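Beta/alpha-amylase (Paenibacillus polymyxa, PDB 3VOC) hydrolyses alpha-1,4-glucosidic linkages in starch, this chain being the beta-amylase part, which removes maltose units from non-reducing chain ends. Local coordinates at residues Lys31-Tyr36 with Gly401-Phe406; Thr322-Ser327 with Glu373-Lys378; Thr344-Ala349 with Phe379-Phe384; Ile151-Leu156 with Arg355-Asn360; Asn65-Lys68 with Lys73-Pro76. All blocks are in the same frame, centred on the assembly; numbering follows the deposited sequence.

Interaction 1: Lys31-Tyr36 with Gly401-Phe406; sequences KNNGVY and GELSGF
Leu403 meets Asn33 where two outer helices of a (beta/alpha)8 barrel come together, the end of helix 20-32 facing helix 403-411. Taking the later segment in order, Leu403 comes first. Its CG lies anti to the backbone N (chi1 -173°), which sends the isobutyl group outward so that it approaches the Asn33 amide from the opposite direction. The fork rests on the amide by van der Waals contact: Leu403 CD2 is 3.5 Å from Asn33 ND2, and Leu403 CG is the same 3.5 Å from Asn33 OD1. A leucine suits the place because Asn33 ND2 spends a hydrogen on the carbonyl of Thr29, in the last turn of the helix that precedes it, and the leucine offers the amide a purely van der Waals surface. That turn closes in a Schellman motif, with Gly34 taking the positive phi and Gly34 N bonding to Lys31 O at 3.0 Å.

One turn further along, Phe406 is fixed in the new helix by its backbone N, 3.0 Å from Glu402 O. Its ring reaches inward to Phe384 and Leu386 of the last barrel strand and to Ala8 and Val10 of the first. Val35, packed on Val10 as well, extends this apolar layer. It touches the ring at its edge, near the ring plane, with Val35 CG2 4.4 Å from Phe406 CE2.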
# COMPACT_ATOMS: atom_id res chain seq x y z
N LYS A 31 -19.04 17.77 -0.16
CA LYS A 31 -19.32 18.31 1.17
C LYS A 31 -20.83 18.37 1.44
O LYS A 31 -21.29 18.02 2.53
CB LYS A 31 -18.71 19.71 1.32
CG LYS A 31 -19.00 20.41 2.66
CD LYS A 31 -18.31 19.74 3.83
CE LYS A 31 -18.71 20.39 5.16
NZ LYS A 31 -18.13 19.61 6.29
N ASN A 32 -21.58 18.79 0.43
CA ASN A 32 -23.04 18.89 0.54
C ASN A 32 -23.71 17.52 0.79
O ASN A 32 -24.84 17.45 1.28
CB ASN A 32 -23.60 19.53 -0.73
CG ASN A 32 -24.99 20.09 -0.53
OD1 ASN A 32 -25.33 20.56 0.56
ND2 ASN A 32 -25.80 20.05 -1.60
N ASN A 33 -23.01 16.45 0.44
CA ASN A 33 -23.50 15.10 0.65
C ASN A 33 -23.02 14.46 1.96
O ASN A 33 -23.36 13.31 2.26
CB ASN A 33 -23.17 14.19 -0.54
CG ASN A 33 -24.07 14.44 -1.73
OD1 ASN A 33 -24.99 13.66 -1.99
ND2 ASN A 33 -23.80 15.51 -2.47
N GLY A 34 -22.25 15.21 2.74
CA GLY A 34 -21.80 14.73 4.04
C GLY A 34 -20.45 14.03 4.00
O GLY A 34 -20.04 13.44 4.99
N VAL A 35 -19.75 14.11 2.88
CA VAL A 35 -18.36 13.59 2.82
C VAL A 35 -17.51 14.34 3.84
O VAL A 35 -17.65 15.56 3.99
CB VAL A 35 -17.78 13.70 1.39
CG1 VAL A 35 -16.28 13.40 1.37
CG2 VAL A 35 -18.52 12.76 0.44
N TYR A 36 -16.67 13.61 4.57
CA TYR A 36 -15.84 14.13 5.65
C TYR A 36 -14.52 14.70 5.17
O TYR A 36 -14.15 15.83 5.53
CB TYR A 36 -15.57 13.03 6.68
CG TYR A 36 -14.70 13.45 7.85
CD1 TYR A 36 -15.16 14.35 8.82
CD2 TYR A 36 -13.43 12.90 8.01
CE1 TYR A 36 -14.34 14.72 9.92
CE2 TYR A 36 -12.62 13.24 9.08
CZ TYR A 36 -13.08 14.13 10.03
OH TYR A 36 -12.24 14.43 11.07
N GLY A 401 -24.78 8.99 -11.13
CA GLY A 401 -25.85 8.16 -10.61
C GLY A 401 -25.49 7.38 -9.35
O GLY A 401 -26.39 6.84 -8.70
N GLU A 402 -24.21 7.34 -8.98
CA GLU A 402 -23.77 6.53 -7.83
C GLU A 402 -23.70 7.30 -6.51
O GLU A 402 -23.58 6.69 -5.44
CB GLU A 402 -22.41 5.86 -8.12
CG GLU A 402 -22.41 4.91 -9.33
CD GLU A 402 -23.52 3.85 -9.27
OE1 GLU A 402 -23.87 3.37 -8.17
OE2 GLU A 402 -24.05 3.49 -10.34
N LEU A 403 -23.74 8.63 -6.57
CA LEU A 403 -23.59 9.41 -5.35
C LEU A 403 -24.69 9.08 -4.35
O LEU A 403 -24.43 9.00 -3.15
CB LEU A 403 -23.55 10.92 -5.63
CG LEU A 403 -23.24 11.84 -4.44
CD1 LEU A 403 -22.11 11.32 -3.55
CD2 LEU A 403 -22.88 13.22 -4.97
N SER A 404 -25.91 8.91 -4.85
CA SER A 404 -27.05 8.63 -3.99
C SER A 404 -26.84 7.34 -3.16
O SER A 404 -26.99 7.36 -1.94
CB SER A 404 -28.34 8.57 -4.82
OG SER A 404 -29.43 8.31 -3.96
N GLY A 405 -26.49 6.24 -3.83
CA GLY A 405 -26.16 4.98 -3.14
C GLY A 405 -24.97 5.09 -2.18
O GLY A 405 -25.01 4.55 -1.07
N PHE A 406 -23.92 5.79 -2.60
CA PHE A 406 -22.78 6.00 -1.70
C PHE A 406 -23.27 6.71 -0.44
O PHE A 406 -22.95 6.30 0.68
CB PHE A 406 -21.64 6.79 -2.38
CG PHE A 406 -20.43 6.99 -1.50
CD1 PHE A 406 -19.73 5.89 -0.98
CD2 PHE A 406 -19.98 8.27 -1.18
CE1 PHE A 406 -18.60 6.06 -0.15
CE2 PHE A 406 -18.83 8.46 -0.35
CZ PHE A 406 -18.15 7.35 0.16

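Interaction 2: Thr322-Ser327 with Glu373-Lys378; sequences TCLEMS and EEKITK
Lys375 turns CG anti to its own carbonyl carbon (chi1 -60°) and bends again about CB-CG (chi2 -48°), so its first methylenes face Leu324 while the ammonium group swings off elsewhere. Leu324 holds an off-staggered first torsion (chi1 -93°) that brings its fork near helix 367-378. The two chains cross at a slant, Leu324 CG lying 3.8 Å from Lys375 CB. Lys375 CG also comes to 3.8 Å from Leu324 O. The other branch partner is Ile376, whose chain runs at about a right angle to the leucine; Leu324 CD2 and Ile376 CG2 are 3.9 Å apart.

Leu324 belongs to a type I turn, Cys323 to Met326, closed by Met326 N to Cys323 O at 3.0 Å. The turn lies in the barrel loop after strand 318-321, next to Thr322, which probably binds substrate as in related enzymes. A lysine suits this helix position because its stem is apolar and its tip is not. Lys375 NZ forms a salt bridge with Glu374 OE1 at 2.9 Å, and Lys378 NZ reaches the same Glu374 OE1 at 2.7 Å from the opposite face of the carboxylate. Asp343 and Ser339, from helix 338-352, also bond Lys375 NZ. The leucine side chain therefore packs on hydrocarbon, while the lysine's charge is probably well compensated beyond the contact.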
# COMPACT_ATOMS: atom_id res chain seq x y z
N THR A 322 -8.43 -3.13 1.39
CA THR A 322 -9.11 -2.82 0.14
C THR A 322 -9.93 -4.03 -0.33
O THR A 322 -10.00 -5.05 0.37
CB THR A 322 -8.08 -2.38 -0.93
OG1 THR A 322 -8.76 -2.07 -2.15
CG2 THR A 322 -7.06 -3.48 -1.18
N CYS A 323 -10.54 -3.92 -1.51
CA CYS A 323 -11.44 -4.94 -2.07
C CYS A 323 -12.76 -5.10 -1.32
O CYS A 323 -13.49 -6.09 -1.55
CB CYS A 323 -10.79 -6.32 -2.19
SG CYS A 323 -9.23 -6.29 -2.97
N LEU A 324 -13.10 -4.13 -0.47
CA LEU A 324 -14.34 -4.19 0.29
C LEU A 324 -15.62 -4.31 -0.56
O LEU A 324 -16.66 -4.78 -0.07
CB LEU A 324 -14.45 -2.99 1.24
CG LEU A 324 -13.92 -3.25 2.65
CD1 LEU A 324 -12.40 -3.43 2.66
CD2 LEU A 324 -14.30 -2.07 3.55
N GLU A 325 -15.52 -3.89 -1.82
CA GLU A 325 -16.69 -3.91 -2.71
C GLU A 325 -16.90 -5.22 -3.46
O GLU A 325 -17.96 -5.41 -4.10
CB GLU A 325 -16.61 -2.74 -3.72
CG GLU A 325 -15.85 -3.03 -5.03
CD GLU A 325 -14.31 -3.04 -4.89
OE1 GLU A 325 -13.76 -3.05 -3.76
OE2 GLU A 325 -13.64 -3.06 -5.95
N MET A 326 -15.92 -6.12 -3.38
CA MET A 326 -15.91 -7.34 -4.22
C MET A 326 -16.52 -8.56 -3.54
O MET A 326 -16.48 -8.69 -2.32
CB MET A 326 -14.49 -7.69 -4.62
CG MET A 326 -13.91 -6.82 -5.68
SD MET A 326 -12.29 -7.45 -6.14
CE MET A 326 -11.79 -6.05 -7.17
N SER A 327 -17.06 -9.46 -4.36
CA SER A 327 -17.64 -10.71 -3.86
C SER A 327 -16.71 -11.88 -4.11
O SER A 327 -15.85 -11.82 -4.99
CB SER A 327 -19.00 -10.99 -4.52
OG SER A 327 -19.92 -9.96 -4.26
N GLU A 373 -20.90 -1.82 2.70
CA GLU A 373 -21.71 -1.66 3.90
C GLU A 373 -21.60 -2.87 4.82
O GLU A 373 -21.44 -2.72 6.03
CB GLU A 373 -23.18 -1.42 3.57
CG GLU A 373 -24.01 -1.08 4.82
CD GLU A 373 -25.50 -1.18 4.58
OE1 GLU A 373 -25.93 -2.12 3.89
OE2 GLU A 373 -26.24 -0.32 5.10
N GLU A 374 -21.70 -4.07 4.25
CA GLU A 374 -21.56 -5.32 5.02
C GLU A 374 -20.21 -5.37 5.76
O GLU A 374 -20.16 -5.67 6.96
CB GLU A 374 -21.76 -6.54 4.11
CG GLU A 374 -21.32 -7.89 4.70
CD GLU A 374 -20.82 -8.88 3.65
OE1 GLU A 374 -19.99 -9.77 3.97
OE2 GLU A 374 -21.26 -8.79 2.49
N LYS A 375 -19.13 -5.05 5.05
CA LYS A 375 -17.80 -5.13 5.63
C LYS A 375 -17.58 -4.13 6.75
O LYS A 375 -17.16 -4.50 7.86
CB LYS A 375 -16.70 -5.01 4.55
CG LYS A 375 -16.77 -6.13 3.46
CD LYS A 375 -16.91 -7.52 4.09
CE LYS A 375 -16.75 -8.65 3.02
NZ LYS A 375 -17.16 -10.01 3.55
N ILE A 376 -17.89 -2.86 6.48
CA ILE A 376 -17.64 -1.81 7.49
C ILE A 376 -18.45 -2.03 8.78
O ILE A 376 -17.97 -1.69 9.86
CB ILE A 376 -17.78 -0.35 6.92
CG1 ILE A 376 -19.20 -0.07 6.40
CG2 ILE A 376 -16.74 -0.12 5.81
CD1 ILE A 376 -19.39 1.35 5.85
N THR A 377 -19.65 -2.59 8.67
CA THR A 377 -20.51 -2.83 9.83
C THR A 377 -20.18 -4.14 10.57
O THR A 377 -20.31 -4.20 11.79
CB THR A 377 -22.03 -2.83 9.48
OG1 THR A 377 -22.29 -3.81 8.47
CG2 THR A 377 -22.49 -1.45 8.98
N LYS A 378 -19.76 -5.18 9.83
CA LYS A 378 -19.33 -6.44 10.45
C LYS A 378 -18.07 -6.22 11.29
O LYS A 378 -17.90 -6.85 12.34
CB LYS A 378 -19.03 -7.51 9.40
CG LYS A 378 -20.22 -8.33 8.95
CD LYS A 378 -19.82 -9.31 7.84
CE LYS A 378 -21.00 -10.19 7.40
NZ LYS A 378 -20.62 -11.10 6.26

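Interaction 3: Thr344-Ala349 with Phe379-Phe384; sequences TVSSIA and FGYHGF
Ser346 works in two directions at once, packing on Phe379 with its carbon and bonding Tyr381 with its oxygen. It sits on helix 338-352 of the (beta/alpha)8 barrel and faces the short connection that leaves helix 367-378 and leads into the last strand, 383-386. CB comes first: it stands over one face of the Phe379 ring as a CH-pi contact, 3.6 Å from the ring centroid and 19° off the ring normal. It is displaced toward the rim, so that Ser346 CB is nearest Phe379 CG, at 3.4 Å. From there OG turns anti to the carbonyl carbon (chi1 -61°), back along the helix, where it bonds to the carbonyl O of Val342. That bond leaves OG as the acceptor for the tyrosine: Tyr381 OH donates to Ser346 OG at 2.7 Å, and the serine oxygen lies at the edge of the phenol ring, near its plane. Gripped by two bonds, the buried hydroxyl is satisfied, and serine suits the spot because its CB can lie on the ring while its small hydroxyl serves both Val342 O and Tyr381 OH.

Cutting Phe379 back to an alanine would probably open a gap beneath Ser346 CB and take away the aromatic ring that it and the Ser347 hydroxyl lie against. Phe379 is tied here by its backbone as well, its carbonyl O accepting from Asn350 ND2. On the more exposed side Ser347 lies obliquely to the ring, its hydroxyl bonded to Asp343 O; Ser347 OG is 3.5 Å from Phe379 CE1.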
# COMPACT_ATOMS: atom_id res chain seq x y z
N THR A 344 -10.85 -12.23 6.54
CA THR A 344 -9.62 -12.72 7.18
C THR A 344 -8.81 -11.58 7.79
O THR A 344 -8.54 -11.58 8.99
CB THR A 344 -8.75 -13.53 6.19
OG1 THR A 344 -9.49 -14.69 5.77
CG2 THR A 344 -7.44 -13.98 6.87
N VAL A 345 -8.45 -10.60 6.97
CA VAL A 345 -7.60 -9.49 7.40
C VAL A 345 -8.32 -8.68 8.47
O VAL A 345 -7.73 -8.36 9.53
CB VAL A 345 -7.20 -8.59 6.20
CG1 VAL A 345 -6.62 -7.25 6.68
CG2 VAL A 345 -6.21 -9.33 5.29
N SER A 346 -9.59 -8.39 8.22
CA SER A 346 -10.40 -7.61 9.17
C SER A 346 -10.54 -8.29 10.54
O SER A 346 -10.40 -7.62 11.57
CB SER A 346 -11.78 -7.28 8.58
OG SER A 346 -11.67 -6.49 7.40
N SER A 347 -10.83 -9.59 10.54
CA SER A 347 -10.94 -10.37 11.80
C SER A 347 -9.65 -10.35 12.61
O SER A 347 -9.67 -10.20 13.83
CB SER A 347 -11.29 -11.83 11.50
OG SER A 347 -12.65 -11.96 11.13
N ILE A 348 -8.53 -10.53 11.92
CA ILE A 348 -7.23 -10.49 12.59
C ILE A 348 -6.96 -9.11 13.18
O ILE A 348 -6.60 -9.00 14.36
CB ILE A 348 -6.09 -10.92 11.65
CG1 ILE A 348 -6.31 -12.37 11.21
CG2 ILE A 348 -4.70 -10.69 12.33
CD1 ILE A 348 -5.41 -12.83 10.07
N ALA A 349 -7.13 -8.06 12.37
CA ALA A 349 -6.96 -6.70 12.88
C ALA A 349 -7.84 -6.43 14.12
O ALA A 349 -7.35 -5.89 15.12
CB ALA A 349 -7.26 -5.69 11.78
N PHE A 379 -17.20 -5.34 10.83
CA PHE A 379 -15.86 -5.26 11.42
C PHE A 379 -15.51 -3.95 12.12
O PHE A 379 -14.35 -3.71 12.47
CB PHE A 379 -14.81 -5.64 10.37
CG PHE A 379 -14.98 -7.04 9.83
CD1 PHE A 379 -14.74 -8.15 10.65
CD2 PHE A 379 -15.40 -7.25 8.52
CE1 PHE A 379 -14.91 -9.45 10.18
CE2 PHE A 379 -15.58 -8.56 8.02
CZ PHE A 379 -15.33 -9.66 8.86
N GLY A 380 -16.50 -3.09 12.33
CA GLY A 380 -16.25 -1.87 13.11
C GLY A 380 -15.21 -0.96 12.49
O GLY A 380 -14.36 -0.39 13.20
N TYR A 381 -15.27 -0.80 11.16
CA TYR A 381 -14.36 0.12 10.46
C TYR A 381 -14.47 1.55 10.97
O TYR A 381 -15.56 2.01 11.35
CB TYR A 381 -14.58 0.06 8.94
CG TYR A 381 -13.80 -1.04 8.25
CD1 TYR A 381 -12.83 -0.73 7.28
CD2 TYR A 381 -14.01 -2.39 8.56
CE1 TYR A 381 -12.11 -1.72 6.64
CE2 TYR A 381 -13.29 -3.41 7.90
CZ TYR A 381 -12.33 -3.05 6.95
OH TYR A 381 -11.57 -4.01 6.30
N HIS A 382 -13.33 2.24 11.00
CA HIS A 382 -13.26 3.62 11.46
C HIS A 382 -13.35 4.59 10.29
O HIS A 382 -13.52 5.79 10.47
CB HIS A 382 -11.96 3.85 12.27
CG HIS A 382 -11.91 3.06 13.54
ND1 HIS A 382 -12.44 3.52 14.72
CD2 HIS A 382 -11.44 1.82 13.79
CE1 HIS A 382 -12.27 2.61 15.66
NE2 HIS A 382 -11.67 1.56 15.12
N GLY A 383 -13.24 4.08 9.08
CA GLY A 383 -13.30 4.94 7.92
C GLY A 383 -13.44 4.12 6.68
O GLY A 383 -13.11 2.92 6.65
N PHE A 384 -13.98 4.76 5.66
CA PHE A 384 -14.00 4.20 4.32
C PHE A 384 -13.67 5.32 3.36
O PHE A 384 -14.26 6.41 3.44
CB PHE A 384 -15.37 3.58 3.96
CG PHE A 384 -15.38 3.01 2.57
CD1 PHE A 384 -14.83 1.74 2.33
CD2 PHE A 384 -15.83 3.76 1.49
CE1 PHE A 384 -14.78 1.22 1.05
CE2 PHE A 384 -15.77 3.26 0.21
CZ PHE A 384 -15.24 1.99 -0.01

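Interaction 4: Ile151-Leu156 with Arg355-Asn360; sequences IPKIYL and RLNGEN
Lys153 and Asn357 meet across the inside of the (beta/alpha)8 barrel, reaching from strands 153-156 and 356-359, which are not neighbours in the sheet. The nearest CA atoms of the two segments, those of Tyr155 and Asn357, are 10.9 Å apart, so the gap is bridged by side chains, a long one meeting a short one. Lysine fits this need. Its CG lies anti to the backbone N and the rest of the chain is extended, carrying the ammonium group straight to the amide that comes from the other side. Lys153 NZ donates to Asn357 OD1 at 2.6 Å, with a C=O...N angle of 126° and the nitrogen tilted 21° from the carbonyl plane. The same ammonium also forms a salt bridge with Asp318, a carboxylate shared with Arg355 NE, while Arg355 NH2 turns to Asp5. These acidic partners probably explain how Lys153 NZ can lie 4.3 Å from Arg355 NH2, at the edge of the guanidinium.

Putting a leucine in place of Asn357 would remove the amide oxygen and is likely to leave the buried ammonium of Lys153 leaning on Asp318 with one acceptor fewer.

Tyr155 fills the next layer, toward the end of the barrel where Glu359 stands, the proton acceptor by similarity. Tyr155 also packs against Lys279, a probable substrate-binding residue that pairs with Glu359. The Tyr155 ring and the Asn357 amide lie 65° apart in plane, and the phenol oxygen nestles beside the asparagine stem, Tyr155 OH being 3.8 Å from Asn357 CB.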
# COMPACT_ATOMS: atom_id res chain seq x y z
N ILE A 151 -6.29 18.41 9.00
CA ILE A 151 -5.71 17.08 8.74
C ILE A 151 -6.04 16.14 9.91
O ILE A 151 -5.49 16.27 10.99
CB ILE A 151 -4.18 17.16 8.49
CG1 ILE A 151 -3.88 18.00 7.25
CG2 ILE A 151 -3.56 15.75 8.36
CD1 ILE A 151 -2.40 18.27 7.02
N PRO A 152 -6.98 15.20 9.69
CA PRO A 152 -7.41 14.33 10.79
C PRO A 152 -6.64 13.01 10.87
O PRO A 152 -6.78 12.28 11.85
CB PRO A 152 -8.86 14.03 10.43
CG PRO A 152 -8.86 14.01 8.93
CD PRO A 152 -7.81 15.01 8.49
N LYS A 153 -5.83 12.73 9.86
CA LYS A 153 -5.19 11.43 9.70
C LYS A 153 -4.17 11.58 8.58
O LYS A 153 -4.35 12.39 7.67
CB LYS A 153 -6.25 10.38 9.33
CG LYS A 153 -5.74 8.96 9.23
CD LYS A 153 -6.83 7.97 9.59
CE LYS A 153 -6.20 6.66 10.11
NZ LYS A 153 -7.19 5.73 10.72
N ILE A 154 -3.07 10.83 8.67
CA ILE A 154 -2.05 10.85 7.61
C ILE A 154 -1.74 9.42 7.17
O ILE A 154 -1.63 8.54 8.03
CB ILE A 154 -0.73 11.52 8.11
CG1 ILE A 154 -1.01 12.98 8.53
CG2 ILE A 154 0.36 11.45 7.02
CD1 ILE A 154 0.12 13.68 9.30
N TYR A 155 -1.61 9.20 5.86
CA TYR A 155 -1.23 7.88 5.34
C TYR A 155 0.23 7.85 4.89
O TYR A 155 0.75 8.85 4.38
CB TYR A 155 -2.16 7.40 4.20
CG TYR A 155 -3.58 7.06 4.66
CD1 TYR A 155 -3.80 6.37 5.86
CD2 TYR A 155 -4.69 7.42 3.89
CE1 TYR A 155 -5.12 6.07 6.30
CE2 TYR A 155 -6.00 7.12 4.32
CZ TYR A 155 -6.21 6.44 5.52
OH TYR A 155 -7.50 6.14 5.95
N LEU A 156 0.87 6.69 5.07
CA LEU A 156 2.20 6.46 4.53
C LEU A 156 2.07 5.53 3.34
O LEU A 156 1.11 4.75 3.27
CB LEU A 156 3.09 5.80 5.58
CG LEU A 156 3.17 6.53 6.92
CD1 LEU A 156 4.14 5.78 7.83
CD2 LEU A 156 3.56 8.02 6.77
N ARG A 355 -6.89 -0.59 14.43
CA ARG A 355 -7.97 0.18 13.79
C ARG A 355 -8.00 -0.06 12.28
O ARG A 355 -6.97 0.06 11.61
CB ARG A 355 -7.79 1.67 14.07
CG ARG A 355 -7.97 2.07 15.56
CD ARG A 355 -7.47 3.48 15.81
NE ARG A 355 -8.09 4.45 14.89
CZ ARG A 355 -9.23 5.10 15.14
NH1 ARG A 355 -9.90 4.91 16.27
NH2 ARG A 355 -9.70 5.97 14.25
N LEU A 356 -9.19 -0.38 11.76
CA LEU A 356 -9.39 -0.62 10.34
C LEU A 356 -9.99 0.57 9.58
O LEU A 356 -10.96 1.19 10.02
CB LEU A 356 -10.29 -1.82 10.11
CG LEU A 356 -9.72 -3.19 10.41
CD1 LEU A 356 -10.87 -4.13 10.70
CD2 LEU A 356 -8.85 -3.73 9.23
N ASN A 357 -9.40 0.83 8.42
CA ASN A 357 -9.98 1.73 7.41
C ASN A 357 -10.09 0.97 6.09
O ASN A 357 -9.29 0.07 5.82
CB ASN A 357 -9.11 2.98 7.24
CG ASN A 357 -9.01 3.80 8.53
OD1 ASN A 357 -7.96 3.83 9.18
ND2 ASN A 357 -10.10 4.46 8.90
N GLY A 358 -11.07 1.33 5.27
CA GLY A 358 -11.39 0.54 4.07
C GLY A 358 -11.42 1.35 2.79
O GLY A 358 -11.55 2.57 2.81
N GLU A 359 -11.28 0.64 1.66
CA GLU A 359 -11.34 1.26 0.34
C GLU A 359 -11.94 0.24 -0.59
O GLU A 359 -11.88 -0.95 -0.31
CB GLU A 359 -9.93 1.54 -0.19
CG GLU A 359 -9.20 2.63 0.54
CD GLU A 359 -7.82 2.87 -0.02
OE1 GLU A 359 -7.42 2.21 -1.00
OE2 GLU A 359 -7.13 3.74 0.52
N ASN A 360 -12.52 0.70 -1.70
CA ASN A 360 -12.83 -0.19 -2.83
C ASN A 360 -11.58 -0.36 -3.68
O ASN A 360 -10.77 0.59 -3.78
CB ASN A 360 -13.97 0.37 -3.69
CG ASN A 360 -13.72 1.81 -4.11
OD1 ASN A 360 -13.37 2.65 -3.28
ND2 ASN A 360 -13.89 2.11 -5.40

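Interaction 5: Asn65-Lys68 with Lys73-Pro76; sequences NAVK and KWVP
The indole nitrogen of Trp74, hydrogen-bonded to Thr40 OG1 on the neighbouring strand, fixes the ring beside which Val67 packs. Val67 belongs to helix 58-69 and Trp74 to strand 73-79; together with strand 37-43 they make up a beta-alpha-beta crossover of the barrel wall, and this contact lies where the helix hands over to its returning strand. The valine splits its two methyls between backbone and side chain. CG1, anti to the valine N (chi1 169°), points at the strand: Val67 CG1 is 3.2 Å from Lys73 O, a snug fit, and 4.0 Å from Trp74 CB. The other branch drops alongside the indole obliquely, with Val67 CG2 4.1 Å from Trp74 CD1. Pro76 CB lies over one face of the indole, the ring of Tyr63 meets it with planes about 40° apart, and Phe140 of helix 127-144 packs against it too. Lys73 starts its side chain away from the helix while its backbone pairs with Tyr36 and Ile38.

A branched, compact residue suits so close an approach between helix and strand. Val67 meets the tryptophan at CB and CD1, while the indole N-H is spent on Thr40; apart from the methyl against the Lys73 carbonyl, cohesion probably rests largely on dispersion and the exclusion of water.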
# COMPACT_ATOMS: atom_id res chain seq x y z
N ASN A 65 -5.65 24.14 0.34
CA ASN A 65 -6.47 25.36 0.45
C ASN A 65 -7.87 25.19 -0.13
O ASN A 65 -8.84 25.63 0.47
CB ASN A 65 -5.79 26.54 -0.24
CG ASN A 65 -4.63 27.11 0.56
OD1 ASN A 65 -4.44 26.76 1.72
ND2 ASN A 65 -3.84 27.98 -0.07
N ALA A 66 -7.96 24.58 -1.32
CA ALA A 66 -9.26 24.32 -1.96
C ALA A 66 -10.13 23.39 -1.09
O ALA A 66 -11.33 23.65 -0.86
CB ALA A 66 -9.07 23.74 -3.38
N VAL A 67 -9.51 22.33 -0.58
CA VAL A 67 -10.21 21.36 0.28
C VAL A 67 -10.73 22.07 1.55
O VAL A 67 -11.91 21.93 1.90
CB VAL A 67 -9.33 20.12 0.58
CG1 VAL A 67 -9.95 19.23 1.70
CG2 VAL A 67 -9.10 19.29 -0.69
N LYS A 68 -9.86 22.85 2.18
CA LYS A 68 -10.22 23.64 3.37
C LYS A 68 -11.37 24.62 3.11
O LYS A 68 -12.31 24.72 3.89
CB LYS A 68 -9.00 24.45 3.84
CG LYS A 68 -9.28 25.31 5.06
CD LYS A 68 -8.05 26.09 5.45
CE LYS A 68 -8.35 26.91 6.68
NZ LYS A 68 -9.10 28.17 6.34
N LYS A 73 -12.19 18.07 5.41
CA LYS A 73 -10.88 17.66 5.92
C LYS A 73 -9.99 17.16 4.80
O LYS A 73 -10.48 16.78 3.72
CB LYS A 73 -11.01 16.56 6.98
CG LYS A 73 -11.79 16.94 8.22
CD LYS A 73 -11.52 18.35 8.67
CE LYS A 73 -12.34 18.68 9.92
NZ LYS A 73 -11.79 17.93 11.06
N TRP A 74 -8.68 17.17 5.05
CA TRP A 74 -7.68 16.70 4.08
C TRP A 74 -6.83 15.58 4.64
O TRP A 74 -6.21 15.73 5.68
CB TRP A 74 -6.77 17.85 3.65
CG TRP A 74 -5.91 17.52 2.43
CD1 TRP A 74 -6.34 16.98 1.24
CD2 TRP A 74 -4.49 17.73 2.28
NE1 TRP A 74 -5.28 16.84 0.36
CE2 TRP A 74 -4.14 17.30 0.97
CE3 TRP A 74 -3.49 18.25 3.12
CZ2 TRP A 74 -2.82 17.36 0.49
CZ3 TRP A 74 -2.18 18.31 2.63
CH2 TRP A 74 -1.85 17.86 1.34
N VAL A 75 -6.79 14.44 3.94
CA VAL A 75 -5.98 13.31 4.39
C VAL A 75 -4.89 13.05 3.37
O VAL A 75 -5.13 12.46 2.32
CB VAL A 75 -6.81 12.04 4.65
CG1 VAL A 75 -5.89 10.84 5.02
CG2 VAL A 75 -7.85 12.30 5.75
N PRO A 76 -3.67 13.53 3.66
CA PRO A 76 -2.57 13.35 2.72
C PRO A 76 -1.99 11.94 2.80
O PRO A 76 -1.89 11.37 3.90
CB PRO A 76 -1.55 14.38 3.21
CG PRO A 76 -1.76 14.38 4.70
CD PRO A 76 -3.25 14.25 4.88

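How the interactions relate
From the N terminus, 31-36 opens the loop that interaction 1 closes only at 401-406, joining helices 20-32 and 403-411; all the other contacts nest within it. Interaction 5 closes almost at once, within a single helix-to-strand return, and precedes interaction 4 in series. Segment 151-156 has a probable hydrogen bond to 73-76, Tyr155 N to Pro76 O, then waits nearly 200 residues for 355-360. Meanwhile 322-327 and 344-349 open, so interactions 2, 3 and 4 cross one another. They knit the loop after strand 318-321, helices 338-352 and 367-378, and strands 356-359 and 383-386, with probable hydrogen bonds Tyr381 N to Ile376 O and His382 N to Leu356 O. Another, Lys73 N to Tyr36 O, joins interactions 1 and 5.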